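Xylose isomerase domain protein (Alicyclobacillus acidocaldarius subsp. acidocaldarius, PDB 3U0H) probably has isomerase activity as a TIM-barrel protein of the xylose isomerase-like family, though its substrate is not known. Local coordinates at residues P10-E15 with E262-L267; Y203-D208 with A248-H253. All blocks are in the same frame, centred on the assembly; numbering follows the deposited sequence.

Strand 5-8 opens the barrel, and the loop after it, residues 10-15, enters contact 1 before helix 18-27. The chain then builds strands two to six of the barrel with their helices before contact 2 joins residues 203-208, at the end of strand 201-206 and just beyond, to residues 248-253, which do the same for strand 246-249, across one beta-alpha-beta unit with helix 231-241 between. Helix 261-280 follows, and its first turns, residues 262-267, close contact 1 over nearly the whole length of the chain. Contact 2 therefore lies wholly within the long loop of contact 1. The two meet at T11, whose OG1 lies 3.0 Å from V251 N, a probable hydrogen bond.

Contact 1 of 2, residues P10-E15 with E262-L267; sequences PTLVDE and ESRARL
The guanidinium group of R264 meets the loop at its edge, where the carbonyl of L12, CA of V13 and the carboxylate of D14 lie near its plane. R264 NE donates to L12 O at 2.5 Å, a distance so short that its exact value is doubtful, with an N-H...O angle of 176° and the acceptor practically in the guanidinium plane. NH2 reaches the same oxygen weakly, so two N-H groups converge on one carbonyl that ends the 3-10 turn 10-12. NH2 also forms a long, weakly hydrogen-bonded salt bridge to D14 OD2 (3.3 Å). There the two side chains cross at about a right angle and their planes stand 75° apart, so the carboxylate does not pair side by side with the guanidinium. R264 CG lies anti to the carbonyl carbon (chi1 -79°), and a bend at chi3 brings the edge with NE and NH2 round to the loop. On the same edge NH2 passes V13 CA at 3.7 Å.

Beside this polar grip runs an apolar strip. V13 CG1 touches A265 CB at 4.2 Å, while CD2 of L12 approaches CB of R264. On the outward part of the helix, R266 NH2 forms a salt bridge with E262 OE1 (2.7 Å), one turn back.

NH1 of R264 adds a weak hydrogen bond to D258 O, in the loop leading into helix 261-280. L24 of helix 18-27 packs on both V13 and A265, so the first beta-alpha loop, the helix that follows it and the start of the C-terminal helix meet three ways.

Contact 2 of 2, residues Y203-D208 with A248-H253; sequences YVHIND and AAEVLH
H205 and A248 pair on parallel strands 201-206 and 246-249, the seventh and eighth of the TIM barrel, joined by a right-handed beta-alpha-beta crossover through helix 231-241. A248 N gives its hydrogen to V204 O at 3.1 Å, and A248 O accepts from I206 N at 2.8 Å. The same A248 oxygen also receives a CA-H...O contact from H205 and a weak bond from E250 N (3.1 Å), across the inverse gamma turn centred on A249, while the backbone of H205 bonds on its other flank to V178 and S180.

CB of E250 sits over one face of the H205 imidazole, 3.9 Å from its centroid, in a CH-pi contact. The extended chain, CG anti to the backbone N (chi1 -174°), leads from over the ring centre out past its ND1-CE1 side, still above the ring plane, with the carboxylate plane turned 55° from the ring. OE1 comes near ND1 at too poor an angle for a hydrogen bond. ND1 is instead satisfied by OD2 of D179; OE1 lies close to that like-charged oxygen and has R221 as a long, weak ion-pair partner. With H205 replaced by an alanine, D179 OD2 would probably lose its imidazole partner and CB of E250 the ring face it rests on. Y203 turns its hydroxyl past the methyl of A248, OH lying 3.3 Å from CB, and bonds to D34. These polar side chains gather at the C-terminal mouth of the barrel, where TIM-barrel enzymes carry their active sites, and so probably line the pocket.

Both ends of the N207 amide are engaged: OD1 by the S180 hydroxyl, ND2 by D179 and, 3.1 Å away across the contact, by E250 O, which lies 24° out of the amide plane.

Contact 1 of 2, residues P10-E15 with E262-L267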
# COMPACT_ATOMS: atom_id res chain seq x y z
N PRO A 10 -17.35 0.79 33.05
CA PRO A 10 -17.00 1.50 34.30
C PRO A 10 -18.02 2.52 34.83
O PRO A 10 -18.22 2.63 36.07
CB PRO A 10 -15.73 2.25 33.91
CG PRO A 10 -15.13 1.43 32.82
CD PRO A 10 -16.29 0.95 32.02
N THR A 11 -18.67 3.24 33.91
CA THR A 11 -19.73 4.20 34.27
C THR A 11 -20.93 3.57 34.92
O THR A 11 -21.69 4.26 35.53
CB THR A 11 -20.29 4.92 33.05
OG1 THR A 11 -20.89 3.95 32.18
CG2 THR A 11 -19.18 5.70 32.31
N LEU A 12 -21.15 2.29 34.74
CA LEU A 12 -22.31 1.69 35.37
C LEU A 12 -22.17 1.55 36.86
O LEU A 12 -23.17 1.52 37.55
CB LEU A 12 -22.59 0.30 34.79
CG LEU A 12 -23.76 0.21 33.87
CD1 LEU A 12 -24.16 -1.25 33.72
CD2 LEU A 12 -24.87 1.04 34.46
N VAL A 13 -20.94 1.41 37.35
CA VAL A 13 -20.67 1.06 38.73
C VAL A 13 -19.81 2.11 39.42
O VAL A 13 -19.06 2.86 38.79
CB VAL A 13 -19.95 -0.30 38.82
CG1 VAL A 13 -20.74 -1.36 38.08
CG2 VAL A 13 -18.54 -0.21 38.27
N ASP A 14 -19.90 2.19 40.72
CA ASP A 14 -19.31 3.40 41.35
C ASP A 14 -17.92 3.03 41.80
O ASP A 14 -17.66 3.03 42.96
CB ASP A 14 -20.21 4.03 42.47
CG ASP A 14 -21.26 3.05 43.07
OD1 ASP A 14 -20.99 1.82 43.13
OD2 ASP A 14 -22.35 3.53 43.49
N GLU A 15 -17.06 2.61 40.88
CA GLU A 15 -15.93 1.81 41.30
C GLU A 15 -14.70 2.15 40.52
O GLU A 15 -14.69 2.17 39.30
CB GLU A 15 -16.22 0.29 41.26
CG GLU A 15 -15.29 -0.59 42.13
CD GLU A 15 -14.85 0.09 43.45
OE1 GLU A 15 -15.53 -0.14 44.48
OE2 GLU A 15 -13.83 0.86 43.48
N GLU A 262 -23.64 -2.68 42.25
CA GLU A 262 -23.99 -4.09 42.08
C GLU A 262 -25.38 -4.25 41.52
O GLU A 262 -25.57 -4.98 40.56
CB GLU A 262 -23.87 -4.90 43.39
CG GLU A 262 -24.15 -6.39 43.15
CD GLU A 262 -24.07 -7.30 44.38
OE1 GLU A 262 -24.97 -8.15 44.54
OE2 GLU A 262 -23.10 -7.21 45.16
N SER A 263 -26.37 -3.61 42.11
CA SER A 263 -27.72 -3.78 41.59
C SER A 263 -27.77 -3.26 40.14
O SER A 263 -28.47 -3.79 39.32
CB SER A 263 -28.78 -3.12 42.49
OG SER A 263 -28.67 -1.70 42.44
N ARG A 264 -27.02 -2.21 39.83
CA ARG A 264 -27.02 -1.67 38.44
C ARG A 264 -26.44 -2.64 37.44
O ARG A 264 -27.03 -2.91 36.38
CB ARG A 264 -26.27 -0.34 38.34
CG ARG A 264 -27.08 0.83 38.85
CD ARG A 264 -26.44 2.17 38.52
NE ARG A 264 -25.05 2.33 39.00
CZ ARG A 264 -24.66 2.87 40.16
NH1 ARG A 264 -25.55 3.27 41.07
NH2 ARG A 264 -23.36 2.98 40.45
N ALA A 265 -25.27 -3.17 37.78
CA ALA A 265 -24.63 -4.15 36.95
C ALA A 265 -25.57 -5.32 36.64
O ALA A 265 -25.75 -5.66 35.47
CB ALA A 265 -23.34 -4.62 37.62
N ARG A 266 -26.16 -5.94 37.67
CA ARG A 266 -27.05 -7.10 37.49
C ARG A 266 -28.29 -6.76 36.68
O ARG A 266 -28.64 -7.50 35.76
CB ARG A 266 -27.46 -7.69 38.84
CG ARG A 266 -28.13 -9.06 38.78
CD ARG A 266 -28.48 -9.62 40.18
NE ARG A 266 -27.44 -9.32 41.20
CZ ARG A 266 -26.32 -10.03 41.39
NH1 ARG A 266 -26.07 -11.14 40.68
NH2 ARG A 266 -25.45 -9.64 42.32
N LEU A 267 -28.92 -5.63 37.00
CA LEU A 267 -30.15 -5.20 36.31
C LEU A 267 -29.96 -4.98 34.80
O LEU A 267 -30.80 -5.37 34.00
CB LEU A 267 -30.72 -3.92 36.93
CG LEU A 267 -32.15 -3.60 36.48
CD1 LEU A 267 -33.11 -4.76 36.77
CD2 LEU A 267 -32.64 -2.32 37.15

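Contact 2 of 2, residues Y203-D208 with A248-H253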
# COMPACT_ATOMS: atom_id res chain seq x y z
N TYR A 203 -17.53 -2.29 17.57
CA TYR A 203 -17.87 -2.34 18.96
C TYR A 203 -19.16 -1.54 19.15
O TYR A 203 -19.50 -0.71 18.33
CB TYR A 203 -16.67 -1.82 19.80
CG TYR A 203 -16.76 -1.91 21.34
CD1 TYR A 203 -17.15 -3.08 21.97
CD2 TYR A 203 -16.41 -0.81 22.14
CE1 TYR A 203 -17.24 -3.14 23.36
CE2 TYR A 203 -16.46 -0.88 23.55
CZ TYR A 203 -16.88 -2.04 24.14
OH TYR A 203 -16.96 -2.14 25.51
N VAL A 204 -19.89 -1.85 20.20
CA VAL A 204 -21.24 -1.36 20.33
C VAL A 204 -21.47 -0.84 21.73
O VAL A 204 -21.04 -1.46 22.72
CB VAL A 204 -22.23 -2.48 20.00
CG1 VAL A 204 -23.66 -2.02 20.27
CG2 VAL A 204 -22.02 -2.91 18.54
N HIS A 205 -22.09 0.34 21.82
CA HIS A 205 -22.56 0.86 23.10
C HIS A 205 -24.06 0.91 23.09
O HIS A 205 -24.67 1.30 22.08
CB HIS A 205 -22.08 2.28 23.35
CG HIS A 205 -20.60 2.45 23.62
ND1 HIS A 205 -20.00 3.65 23.54
CD2 HIS A 205 -19.62 1.55 23.97
CE1 HIS A 205 -18.70 3.53 23.85
NE2 HIS A 205 -18.46 2.23 24.09
N ILE A 206 -24.64 0.61 24.26
CA ILE A 206 -26.06 0.76 24.54
C ILE A 206 -26.36 1.67 25.80
O ILE A 206 -25.54 1.79 26.69
CB ILE A 206 -26.68 -0.66 24.62
CG1 ILE A 206 -28.18 -0.60 24.38
CG2 ILE A 206 -26.27 -1.37 25.89
CD1 ILE A 206 -28.82 -1.92 23.97
N ASN A 207 -27.53 2.31 25.84
CA ASN A 207 -27.91 3.35 26.85
C ASN A 207 -29.27 3.87 26.42
O ASN A 207 -29.87 3.34 25.46
CB ASN A 207 -26.88 4.50 26.93
CG ASN A 207 -26.42 4.92 25.54
OD1 ASN A 207 -27.27 5.30 24.72
ND2 ASN A 207 -25.14 4.70 25.23
N ASP A 208 -29.77 4.91 27.10
CA ASP A 208 -31.12 5.45 26.86
C ASP A 208 -31.26 6.93 27.21
O ASP A 208 -30.35 7.53 27.73
CB ASP A 208 -32.17 4.63 27.64
CG ASP A 208 -33.39 4.27 26.80
OD1 ASP A 208 -33.74 5.08 25.91
OD2 ASP A 208 -33.98 3.18 27.05
N ALA A 248 -21.71 -2.91 25.34
CA ALA A 248 -21.42 -2.25 26.62
C ALA A 248 -22.39 -1.15 26.96
O ALA A 248 -22.69 -0.31 26.11
CB ALA A 248 -20.03 -1.69 26.61
N ALA A 249 -22.86 -1.14 28.20
CA ALA A 249 -23.73 -0.06 28.67
C ALA A 249 -22.88 1.12 29.13
O ALA A 249 -22.55 1.23 30.32
CB ALA A 249 -24.62 -0.54 29.79
N GLU A 250 -22.48 1.97 28.18
CA GLU A 250 -21.80 3.27 28.47
C GLU A 250 -22.88 4.30 28.84
O GLU A 250 -23.56 4.84 27.95
CB GLU A 250 -20.93 3.80 27.30
CG GLU A 250 -20.12 5.08 27.68
CD GLU A 250 -19.20 5.65 26.59
OE1 GLU A 250 -19.67 6.14 25.53
OE2 GLU A 250 -17.97 5.66 26.82
N VAL A 251 -23.04 4.54 30.15
CA VAL A 251 -24.06 5.46 30.65
C VAL A 251 -23.37 6.66 31.27
O VAL A 251 -23.25 6.73 32.49
CB VAL A 251 -25.03 4.76 31.61
CG1 VAL A 251 -26.06 5.74 32.14
CG2 VAL A 251 -25.74 3.62 30.86
N LEU A 252 -22.84 7.56 30.43
CA LEU A 252 -22.13 8.71 30.94
C LEU A 252 -23.14 9.52 31.76
O LEU A 252 -24.29 9.61 31.39
CB LEU A 252 -21.51 9.57 29.82
CG LEU A 252 -20.52 8.86 28.87
CD1 LEU A 252 -19.96 9.85 27.86
CD2 LEU A 252 -19.34 8.23 29.59
N HIS A 253 -22.72 10.07 32.89
CA HIS A 253 -23.64 10.80 33.77
C HIS A 253 -22.88 11.84 34.58
O HIS A 253 -21.68 11.66 34.86
CB HIS A 253 -24.33 9.81 34.68
CG HIS A 253 -23.37 8.99 35.50
ND1 HIS A 253 -22.73 7.91 35.01
CD2 HIS A 253 -22.90 9.17 36.83
CE1 HIS A 253 -21.92 7.39 35.96
NE2 HIS A 253 -22.02 8.17 37.08